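AlyGC mutant - R241A (Glaciecola chathamensis S18K6, PDB 5GKQ) is a variant of a family 6 polysaccharide lyase that cleaves alginate, probably by beta-elimination. Local coordinates at residues N133-N138 against H164-N169; T199-N204 against N223-N228; S124-Y129 against V148-R153. All blocks are in the same frame, centred on the assembly; numbering follows the deposited sequence.

Interaction 1: residues N133-N138 against H164-N169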
loop_
_atom_site.group_PDB
_atom_site.type_symbol
_atom_site.label_atom_id
_atom_site.label_comp_id
_atom_site.label_asym_id
_atom_site.label_seq_id
_atom_site.Cartn_x
_atom_site.Cartn_y
_atom_site.Cartn_z
ATOM N N ASN A 133 -16.039 39.826 6.892
ATOM C CA ASN A 133 -15.796 38.807 7.900
ATOM C C ASN A 133 -14.440 39.008 8.560
ATOM O O ASN A 133 -13.601 39.774 8.095
ATOM C CB ASN A 133 -15.879 37.412 7.296
ATOM C CG ASN A 133 -17.290 37.029 6.958
ATOM O OD1 ASN A 133 -18.225 37.356 7.684
ATOM N ND2 ASN A 133 -17.461 36.344 5.852
ATOM N N ARG A 134 -14.239 38.315 9.668
ATOM C CA ARG A 134 -12.964 38.372 10.350
ATOM C C ARG A 134 -12.570 36.989 10.837
ATOM O O ARG A 134 -13.407 36.220 11.305
ATOM C CB ARG A 134 -12.995 39.349 11.519
ATOM C CG ARG A 134 -11.639 39.477 12.219
ATOM C CD ARG A 134 -11.502 40.754 13.098
ATOM N NE ARG A 134 -10.193 40.971 13.674
ATOM C CZ ARG A 134 -9.985 41.303 14.956
ATOM N NH1 ARG A 134 -10.982 41.450 15.786
ATOM N NH2 ARG A 134 -8.770 41.489 15.423
ATOM N N PHE A 135 -11.286 36.676 10.704
ATOM C CA PHE A 135 -10.702 35.425 11.172
ATOM C C PHE A 135 -9.466 35.841 11.948
ATOM O O PHE A 135 -8.510 36.342 11.353
ATOM C CB PHE A 135 -10.355 34.512 9.993
ATOM C CG PHE A 135 -9.869 33.140 10.374
ATOM C CD1 PHE A 135 -10.760 32.128 10.657
ATOM C CD2 PHE A 135 -8.515 32.851 10.412
ATOM C CE1 PHE A 135 -10.308 30.867 10.995
ATOM C CE2 PHE A 135 -8.071 31.591 10.755
ATOM C CZ PHE A 135 -8.965 30.600 11.040
ATOM N N ASP A 136 -9.493 35.708 13.268
ATOM C CA ASP A 136 -8.422 36.308 14.043
ATOM C C ASP A 136 -8.111 35.460 15.266
ATOM O O ASP A 136 -8.915 34.636 15.690
ATOM C CB ASP A 136 -8.759 37.746 14.448
ATOM C CG ASP A 136 -9.789 37.814 15.575
ATOM O OD1 ASP A 136 -11.000 37.749 15.265
ATOM O OD2 ASP A 136 -9.379 37.923 16.758
ATOM N N HIS A 137 -6.896 35.636 15.775
ATOM C CA HIS A 137 -6.413 34.977 16.984
ATOM C C HIS A 137 -6.703 33.488 16.983
ATOM O O HIS A 137 -7.108 32.916 17.993
ATOM C CB HIS A 137 -6.980 35.649 18.219
ATOM C CG HIS A 137 -6.547 37.065 18.350
ATOM N ND1 HIS A 137 -7.172 38.094 17.683
ATOM C CD2 HIS A 137 -5.523 37.623 19.032
ATOM C CE1 HIS A 137 -6.557 39.228 17.960
ATOM N NE2 HIS A 137 -5.558 38.971 18.782
ATOM N N ASN A 138 -6.460 32.852 15.844
ATOM C CA ASN A 138 -6.694 31.431 15.692
ATOM C C ASN A 138 -5.372 30.678 15.624
ATOM O O ASN A 138 -4.295 31.262 15.592
ATOM C CB ASN A 138 -7.550 31.161 14.460
ATOM C CG ASN A 138 -8.981 31.615 14.639
ATOM O OD1 ASN A 138 -9.715 31.068 15.460
ATOM N ND2 ASN A 138 -9.392 32.610 13.867
ATOM N N HIS A 164 -12.546 41.411 3.904
ATOM C CA HIS A 164 -12.288 40.431 4.945
ATOM C C HIS A 164 -11.044 40.816 5.703
ATOM O O HIS A 164 -10.172 41.499 5.169
ATOM C CB HIS A 164 -12.058 39.042 4.376
ATOM C CG HIS A 164 -13.272 38.436 3.775
ATOM N ND1 HIS A 164 -14.525 38.621 4.305
ATOM C CD2 HIS A 164 -13.430 37.651 2.687
ATOM C CE1 HIS A 164 -15.407 37.974 3.569
ATOM N NE2 HIS A 164 -14.769 37.380 2.579
ATOM N N ARG A 165 -10.914 40.336 6.920
ATOM C CA ARG A 165 -9.749 40.708 7.693
ATOM C C ARG A 165 -9.239 39.501 8.453
ATOM O O ARG A 165 -10.008 38.837 9.170
ATOM C CB ARG A 165 -10.120 41.878 8.586
ATOM C CG ARG A 165 -9.090 42.206 9.539
ATOM C CD ARG A 165 -9.490 43.431 10.294
ATOM N NE ARG A 165 -9.079 43.264 11.647
ATOM C CZ ARG A 165 -7.953 43.778 12.128
ATOM N NH1 ARG A 165 -7.131 44.506 11.391
ATOM N NH2 ARG A 165 -7.659 43.562 13.376
ATOM N N ILE A 166 -7.956 39.195 8.270
ATOM C CA ILE A 166 -7.341 37.969 8.733
ATOM C C ILE A 166 -6.114 38.377 9.515
ATOM O O ILE A 166 -5.128 38.811 8.922
ATOM C CB ILE A 166 -6.969 37.048 7.568
ATOM C CG1 ILE A 166 -8.215 36.635 6.775
ATOM C CG2 ILE A 166 -6.195 35.855 8.082
ATOM C CD1 ILE A 166 -7.931 36.081 5.389
ATOM N N ASP A 167 -6.160 38.243 10.838
ATOM C CA ASP A 167 -5.135 38.891 11.645
ATOM C C ASP A 167 -4.839 38.098 12.906
ATOM O O ASP A 167 -5.684 37.355 13.400
ATOM C CB ASP A 167 -5.530 40.331 12.003
ATOM C CG ASP A 167 -6.680 40.404 13.005
ATOM O OD1 ASP A 167 -7.836 40.434 12.566
ATOM O OD2 ASP A 167 -6.423 40.445 14.224
ATOM N N HIS A 168 -3.613 38.264 13.410
ATOM C CA HIS A 168 -3.167 37.687 14.686
ATOM C C HIS A 168 -3.325 36.169 14.746
ATOM O O HIS A 168 -3.509 35.610 15.830
ATOM C CB HIS A 168 -3.886 38.311 15.886
ATOM C CG HIS A 168 -3.482 39.724 16.178
ATOM N ND1 HIS A 168 -4.128 40.812 15.629
ATOM C CD2 HIS A 168 -2.522 40.226 16.985
ATOM C CE1 HIS A 168 -3.568 41.922 16.071
ATOM N NE2 HIS A 168 -2.589 41.595 16.895
ATOM N N ASN A 169 -3.254 35.482 13.606
ATOM C CA ASN A 169 -3.373 34.032 13.600
ATOM C C ASN A 169 -2.002 33.376 13.678
ATOM O O ASN A 169 -1.039 33.845 13.063
ATOM C CB ASN A 169 -4.072 33.543 12.346
ATOM C CG ASN A 169 -5.460 34.057 12.217
ATOM O OD1 ASN A 169 -6.382 33.534 12.815
ATOM N ND2 ASN A 169 -5.623 35.094 11.421
#

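Interaction 2: residues T199-N204 against N223-N228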
loop_
_atom_site.group_PDB
_atom_site.type_symbol
_atom_site.label_atom_id
_atom_site.label_comp_id
_atom_site.label_asym_id
_atom_site.label_seq_id
_atom_site.Cartn_x
_atom_site.Cartn_y
_atom_site.Cartn_z
ATOM N N THR A 199 -8.966 42.044 0.552
ATOM C CA THR A 199 -8.694 41.286 1.761
ATOM C C THR A 199 -7.430 41.789 2.426
ATOM O O THR A 199 -6.434 42.065 1.760
ATOM C CB THR A 199 -8.559 39.821 1.431
ATOM O OG1 THR A 199 -9.795 39.366 0.879
ATOM C CG2 THR A 199 -8.237 39.055 2.659
ATOM N N LEU A 200 -7.488 41.945 3.742
ATOM C CA LEU A 200 -6.363 42.371 4.559
ATOM C C LEU A 200 -5.838 41.182 5.346
ATOM O O LEU A 200 -6.591 40.540 6.084
ATOM C CB LEU A 200 -6.770 43.479 5.524
ATOM C CG LEU A 200 -5.684 43.912 6.510
ATOM C CD1 LEU A 200 -4.780 44.986 5.913
ATOM C CD2 LEU A 200 -6.283 44.377 7.808
ATOM N N VAL A 201 -4.548 40.911 5.208
ATOM C CA VAL A 201 -3.873 39.799 5.869
ATOM C C VAL A 201 -2.755 40.416 6.694
ATOM O O VAL A 201 -1.686 40.723 6.152
ATOM C CB VAL A 201 -3.311 38.790 4.860
ATOM C CG1 VAL A 201 -2.606 37.658 5.564
ATOM C CG2 VAL A 201 -4.400 38.286 3.927
ATOM N N GLU A 202 -2.971 40.608 7.991
ATOM C CA GLU A 202 -1.975 41.347 8.751
ATOM C C GLU A 202 -1.772 40.771 10.139
ATOM O O GLU A 202 -2.686 40.229 10.753
ATOM C CB GLU A 202 -2.308 42.847 8.850
ATOM C CG GLU A 202 -3.323 43.232 9.861
ATOM C CD GLU A 202 -3.463 44.739 10.012
ATOM O OE1 GLU A 202 -4.238 45.147 10.891
ATOM O OE2 GLU A 202 -2.821 45.517 9.278
ATOM N N ASN A 203 -0.529 40.870 10.595
ATOM C CA ASN A 203 -0.109 40.491 11.933
ATOM C C ASN A 203 -0.249 39.002 12.205
ATOM O O ASN A 203 -0.521 38.608 13.336
ATOM C CB ASN A 203 -0.857 41.293 12.987
ATOM C CG ASN A 203 -0.201 42.609 13.257
ATOM O OD1 ASN A 203 -0.852 43.651 13.224
ATOM N ND2 ASN A 203 1.101 42.578 13.527
ATOM N N ASN A 204 -0.040 38.160 11.203
ATOM C CA ASN A 204 -0.031 36.728 11.434
ATOM C C ASN A 204 1.392 36.193 11.494
ATOM O O ASN A 204 2.339 36.809 11.008
ATOM C CB ASN A 204 -0.821 36.012 10.353
ATOM C CG ASN A 204 -2.154 36.647 10.113
ATOM O OD1 ASN A 204 -3.147 36.315 10.767
ATOM N ND2 ASN A 204 -2.192 37.578 9.181
ATOM N N ASN A 223 -5.560 43.292 -2.706
ATOM C CA ASN A 223 -5.395 42.805 -1.352
ATOM C C ASN A 223 -4.223 43.491 -0.679
ATOM O O ASN A 223 -3.396 44.146 -1.314
ATOM C CB ASN A 223 -5.159 41.309 -1.332
ATOM C CG ASN A 223 -6.298 40.560 -1.889
ATOM O OD1 ASN A 223 -7.448 40.901 -1.637
ATOM N ND2 ASN A 223 -6.004 39.542 -2.688
ATOM N N SER A 224 -4.143 43.301 0.631
ATOM C CA SER A 224 -3.165 44.000 1.445
ATOM C C SER A 224 -2.569 42.990 2.407
ATOM O O SER A 224 -3.255 42.518 3.316
ATOM C CB SER A 224 -3.802 45.170 2.176
ATOM O OG SER A 224 -2.842 45.892 2.902
ATOM N N ILE A 225 -1.307 42.634 2.182
ATOM C CA ILE A 225 -0.605 41.662 3.006
ATOM C C ILE A 225 0.508 42.403 3.727
ATOM O O ILE A 225 1.477 42.833 3.100
ATOM C CB ILE A 225 -0.077 40.499 2.166
ATOM C CG1 ILE A 225 -1.252 39.777 1.514
ATOM C CG2 ILE A 225 0.693 39.544 3.031
ATOM C CD1 ILE A 225 -0.879 38.756 0.468
ATOM N N ARG A 226 0.370 42.578 5.042
ATOM C CA ARG A 226 1.278 43.456 5.766
ATOM C C ARG A 226 1.498 42.985 7.197
ATOM O O ARG A 226 0.643 42.335 7.795
ATOM C CB ARG A 226 0.769 44.903 5.790
ATOM C CG ARG A 226 -0.681 45.059 6.152
ATOM C CD ARG A 226 -1.083 46.508 6.220
ATOM N NE ARG A 226 -0.919 47.015 7.571
ATOM C CZ ARG A 226 -0.213 48.090 7.898
ATOM N NH1 ARG A 226 0.376 48.813 6.962
ATOM N NH2 ARG A 226 -0.127 48.461 9.168
ATOM N N ASN A 227 2.663 43.334 7.737
ATOM C CA ASN A 227 2.988 43.133 9.150
ATOM C C ASN A 227 2.963 41.665 9.561
ATOM O O ASN A 227 2.751 41.350 10.731
ATOM C CB ASN A 227 2.064 43.955 10.040
ATOM C CG ASN A 227 2.206 45.429 9.784
ATOM O OD1 ASN A 227 1.726 45.938 8.779
ATOM N ND2 ASN A 227 2.877 46.123 10.677
ATOM N N ASN A 228 3.212 40.757 8.618
ATOM C CA ASN A 228 3.318 39.338 8.917
ATOM C C ASN A 228 4.771 38.936 9.121
ATOM O O ASN A 228 5.694 39.590 8.649
ATOM C CB ASN A 228 2.706 38.496 7.806
ATOM C CG ASN A 228 1.282 38.863 7.534
ATOM O OD1 ASN A 228 0.365 38.377 8.187
ATOM N ND2 ASN A 228 1.083 39.742 6.573
#

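Interaction 3: residues S124-Y129 against V148-R153. With BEM (beta-D-mannopyranuronic acid), chain C.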
loop_
_atom_site.group_PDB
_atom_site.type_symbol
_atom_site.label_atom_id
_atom_site.label_comp_id
_atom_site.label_asym_id
_atom_site.label_seq_id
_atom_site.Cartn_x
_atom_site.Cartn_y
_atom_site.Cartn_z
ATOM N N SER A 124 -9.855 21.743 2.514
ATOM C CA SER A 124 -9.258 22.884 3.176
ATOM C C SER A 124 -9.697 22.929 4.640
ATOM O O SER A 124 -10.598 22.212 5.080
ATOM C CB SER A 124 -9.621 24.171 2.446
ATOM O OG SER A 124 -9.023 24.173 1.170
ATOM N N TRP A 125 -9.008 23.750 5.413
ATOM C CA TRP A 125 -9.364 23.908 6.804
ATOM C C TRP A 125 -10.267 25.112 7.044
ATOM O O TRP A 125 -11.174 25.024 7.877
ATOM C CB TRP A 125 -8.097 23.980 7.666
ATOM C CG TRP A 125 -7.610 22.605 8.032
ATOM C CD1 TRP A 125 -8.062 21.426 7.524
ATOM C CD2 TRP A 125 -6.607 22.260 8.996
ATOM N NE1 TRP A 125 -7.402 20.376 8.096
ATOM C CE2 TRP A 125 -6.507 20.859 9.007
ATOM C CE3 TRP A 125 -5.792 22.998 9.851
ATOM C CZ2 TRP A 125 -5.634 20.184 9.837
ATOM C CZ3 TRP A 125 -4.917 22.322 10.666
ATOM C CH2 TRP A 125 -4.842 20.931 10.653
ATOM N N VAL A 126 -10.088 26.213 6.309
ATOM C CA VAL A 126 -10.892 27.414 6.491
ATOM C C VAL A 126 -11.248 27.991 5.125
ATOM O O VAL A 126 -10.370 28.214 4.290
ATOM C CB VAL A 126 -10.168 28.468 7.353
ATOM C CG1 VAL A 126 -11.073 29.680 7.576
ATOM C CG2 VAL A 126 -9.766 27.889 8.678
ATOM N N MET A 127 -12.535 28.270 4.908
ATOM C CA MET A 127 -13.021 28.816 3.646
ATOM C C MET A 127 -13.910 30.017 3.911
ATOM O O MET A 127 -14.972 29.877 4.518
ATOM C CB MET A 127 -13.774 27.749 2.861
ATOM C CG MET A 127 -12.840 26.808 2.125
ATOM S SD MET A 127 -12.437 27.405 0.490
ATOM C CE MET A 127 -10.891 26.561 0.221
ATOM N N VAL A 128 -13.492 31.188 3.444
ATOM C CA VAL A 128 -14.186 32.442 3.699
ATOM C C VAL A 128 -14.969 32.864 2.461
ATOM O O VAL A 128 -14.445 32.829 1.344
ATOM C CB VAL A 128 -13.198 33.553 4.097
ATOM C CG1 VAL A 128 -13.940 34.704 4.768
ATOM C CG2 VAL A 128 -12.085 33.003 4.958
ATOM N N TYR A 129 -16.220 33.292 2.668
ATOM C CA TYR A 129 -17.070 33.912 1.654
ATOM C C TYR A 129 -17.663 35.191 2.224
ATOM O O TYR A 129 -17.365 35.588 3.350
ATOM C CB TYR A 129 -18.203 32.984 1.196
ATOM C CG TYR A 129 -17.775 31.580 0.886
ATOM C CD1 TYR A 129 -17.570 30.665 1.897
ATOM C CD2 TYR A 129 -17.586 31.163 -0.424
ATOM C CE1 TYR A 129 -17.174 29.376 1.618
ATOM C CE2 TYR A 129 -17.184 29.869 -0.713
ATOM C CZ TYR A 129 -16.985 28.985 0.314
ATOM O OH TYR A 129 -16.604 27.705 0.023
ATOM N N VAL A 148 -5.108 23.738 0.288
ATOM C CA VAL A 148 -4.712 24.941 0.999
ATOM C C VAL A 148 -5.364 24.959 2.372
ATOM O O VAL A 148 -6.523 24.563 2.529
ATOM C CB VAL A 148 -5.094 26.177 0.173
ATOM C CG1 VAL A 148 -6.583 26.244 -0.022
ATOM C CG2 VAL A 148 -4.610 27.421 0.833
ATOM N N THR A 149 -4.600 25.382 3.387
ATOM C CA THR A 149 -5.119 25.417 4.752
ATOM C C THR A 149 -6.297 26.382 4.857
ATOM O O THR A 149 -7.344 26.038 5.406
ATOM C CB THR A 149 -4.021 25.811 5.749
ATOM O OG1 THR A 149 -2.831 25.057 5.516
ATOM C CG2 THR A 149 -4.483 25.530 7.160
ATOM N N MET A 150 -6.152 27.583 4.299
ATOM C CA MET A 150 -7.179 28.610 4.355
ATOM C C MET A 150 -7.239 29.358 3.033
ATOM O O MET A 150 -6.205 29.744 2.496
ATOM C CB MET A 150 -6.897 29.589 5.493
ATOM C CG MET A 150 -7.843 30.754 5.544
ATOM S SD MET A 150 -7.530 31.783 6.968
ATOM C CE MET A 150 -8.928 32.904 6.896
ATOM N N ALA A 151 -8.444 29.582 2.520
ATOM C CA ALA A 151 -8.623 30.339 1.291
ATOM C C ALA A 151 -9.736 31.362 1.449
ATOM O O ALA A 151 -10.604 31.248 2.321
ATOM C CB ALA A 151 -8.960 29.437 0.116
ATOM N N VAL A 152 -9.715 32.359 0.574
ATOM C CA VAL A 152 -10.790 33.332 0.441
ATOM C C VAL A 152 -11.391 33.156 -0.945
ATOM O O VAL A 152 -10.735 33.434 -1.950
ATOM C CB VAL A 152 -10.295 34.764 0.634
ATOM C CG1 VAL A 152 -11.375 35.748 0.206
ATOM C CG2 VAL A 152 -9.879 34.985 2.079
ATOM N N ARG A 153 -12.632 32.706 -1.012
ATOM C CA ARG A 153 -13.241 32.433 -2.298
ATOM C C ARG A 153 -13.951 33.665 -2.832
ATOM O O ARG A 153 -14.431 34.503 -2.073
ATOM C CB ARG A 153 -14.191 31.247 -2.187
ATOM C CG ARG A 153 -13.423 29.926 -2.190
ATOM C CD ARG A 153 -14.240 28.820 -2.777
ATOM N NE ARG A 153 -13.441 27.670 -3.147
ATOM C CZ ARG A 153 -12.887 27.503 -4.342
ATOM N NH1 ARG A 153 -13.043 28.428 -5.284
ATOM N NH2 ARG A 153 -12.171 26.413 -4.596
HETATM C C1 BEM C . -12.262 24.580 -7.734
HETATM C C2 BEM C . -11.642 25.314 -8.907
HETATM O O2 BEM C . -11.695 26.713 -8.678
HETATM C C3 BEM C . -10.210 24.843 -9.118
HETATM O O3 BEM C . -9.463 25.689 -9.974
HETATM C C4 BEM C . -9.421 24.813 -7.844
HETATM O O4 BEM C . -8.277 24.043 -8.169
HETATM C C5 BEM C . -10.202 24.077 -6.782
HETATM O O5 BEM C . -11.438 24.750 -6.588
HETATM C C6 BEM C . -9.292 23.941 -5.597
HETATM O O6B BEM C . -9.573 24.421 -4.476
HETATM O O6A BEM C . -8.178 23.451 -5.850
HETATM O O1 BEM C . -13.581 25.084 -7.533
#

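Interaction 1: residues N133-N138 against H164-N169
R134 and D167 meet diagonally across two parallel strands, and the arginine can be traced outward. With CG anti to the backbone N (chi1 -177°), its CB and CG pass R165 O, CG at 3.5 Å. CD then draws level with the carboxylate of D167. NE gives its hydrogen to the syn lone pair of D167 OD1 at 2.7 Å, and NH2 reaches D167 OD2 at 2.8 Å. This side-on, two-nitrogen grip holds guanidinium and carboxylate nearly coplanar, 13° apart, while the carboxylate of D136 covers one guanidinium face. D167 OD2 also accepts from H168 ND1, through its anti lone pair. A leucine in place of R134 would probably leave D167 OD1 without its arginine donor and the carboxylate, still held by H168 ND1, with less to fix its rotation. R165 runs beside R134 but sends NH1 to E202. In the backbone, F135 O accepts both D167 N and, from above its plane, N169 ND2 at 3.1 Å. The amide of N169 takes N138 N on OD1, and its ND2 also reaches N204. Inward F135 and I166 and the asparagines at the turn are characteristic of parallel beta-helix coils, here with an outer salt-bridge network.

Interaction 2: residues T199-N204 against N223-N228
T199-N204 and N223-N228 form a parallel strand pairing between successive coils of the beta-helix, closed at one end by hydrogen-bonded asparagine side chains and on the outer face by an ion pair. The axes of strands 200-202 and 224-226 approach to 4.7 Å, their directions 5° apart, with L200, E202, S224 and R226 on the outer face and V201 and I225 turned to the core, where V201 CB packs on I225 CG1 at 4.1 Å. At the entry, N223 OD1 accepts the backbone N of T199, while N223 ND2 turns to N218.

At the exit, N228 uses both ends of its amide. Its ND2 donates to V201 O at 3.0 Å, above that carbonyl's plane; R226 N approaches the same oxygen from the opposite face. N228 OD1 takes two donors from N204: ND2 at 2.9 Å, nearly straight on to the C=O, and the backbone N, above the plane. The two amides lie side by side, 9° from coplanar. N204 OD1 accepts from N169, and N204 ND2 also donates to I166 O. Outside, R226 bends at its third torsion (chi3 -92°), presenting NE to E202 OE2 at 3.0 Å, in the guanidinium plane.

E202 OE1 also binds R165, and R226 NH1 binds E248. Opposite charges thus alternate between coils, probably stabilising both ionised forms, while the N204 and N228 amides satisfy backbone groups at the strand end.

Interaction 3: residues S124-Y129 against V148-R153
R153 and M127 share a first torsion and part at the second. Both set CG anti to the carbonyl carbon (chi1 -79° in R153), but R153 then stays extended as far as NE, whereas M127 folds back (chi2 -89°). The sulfur of M127 thereby comes beside the arginine shaft, with SD 3.8 Å from R153 NE, and its methyl group settles over the neighbouring strand, CE lying 3.5 Å from A151 CB. Y129 lies beside the same stretch of the arginine: R153 CB approaches Y129 CE2 at 3.6 Å, and the arginine's CD follows past the same CE2 toward OH. Passing beside thioether and phenol, the guanidinium reaches the sugar. There NH2 of R153 donates to the ring oxygen O5 of a mannuronic acid at 2.7 Å, near the guanidinium plane, though the bond is bent (133°).

The opposite face of the strands is wholly apolar. M150, extended along its whole length, lays CG against V126 CB at 3.7 Å and its methyl CE against V128 CG2, while V152 meets V128 by their CG2 methyls. This layer continues inward to F135 and L185. Where the chain turns at W125, T149 O receives both W125 N and V126 N, and S124 OG donates to V148 O at 2.9 Å, in the carbonyl plane and on a lone pair.

R153 belongs to a glycan pocket with residues such as R186, K219 and R332, a cluster of basic groups suited to an acidic sugar. One strand pair thus shows the division of labour seen in pectate lyase-like beta-helices: V126, V128, M150 and V152 fill the core, while R153 at the strand end reaches the substrate and M127 lies beside it.

Interactions 1 and 2 continue one another on the same wall of the beta-helix: their centres are 10 Å apart, strands 165-167 and 200-207 are neighbours, and N169 ND2 lies 2.8 Å from N204 OD1, a probable hydrogen bond that joins the two asparagine pairs into one continuous row. Interaction 3 belongs to a different wall of the same coils, its centre 12 Å from that of interaction 1. The two walls meet through the core, where F135 CD2 comes to 3.5 Å from M150 CE. Interaction 3 alone touches the glycan, through R153, whereas the side chain of N223 in interaction 2 remains about 12 Å from a bound mannuronic acid.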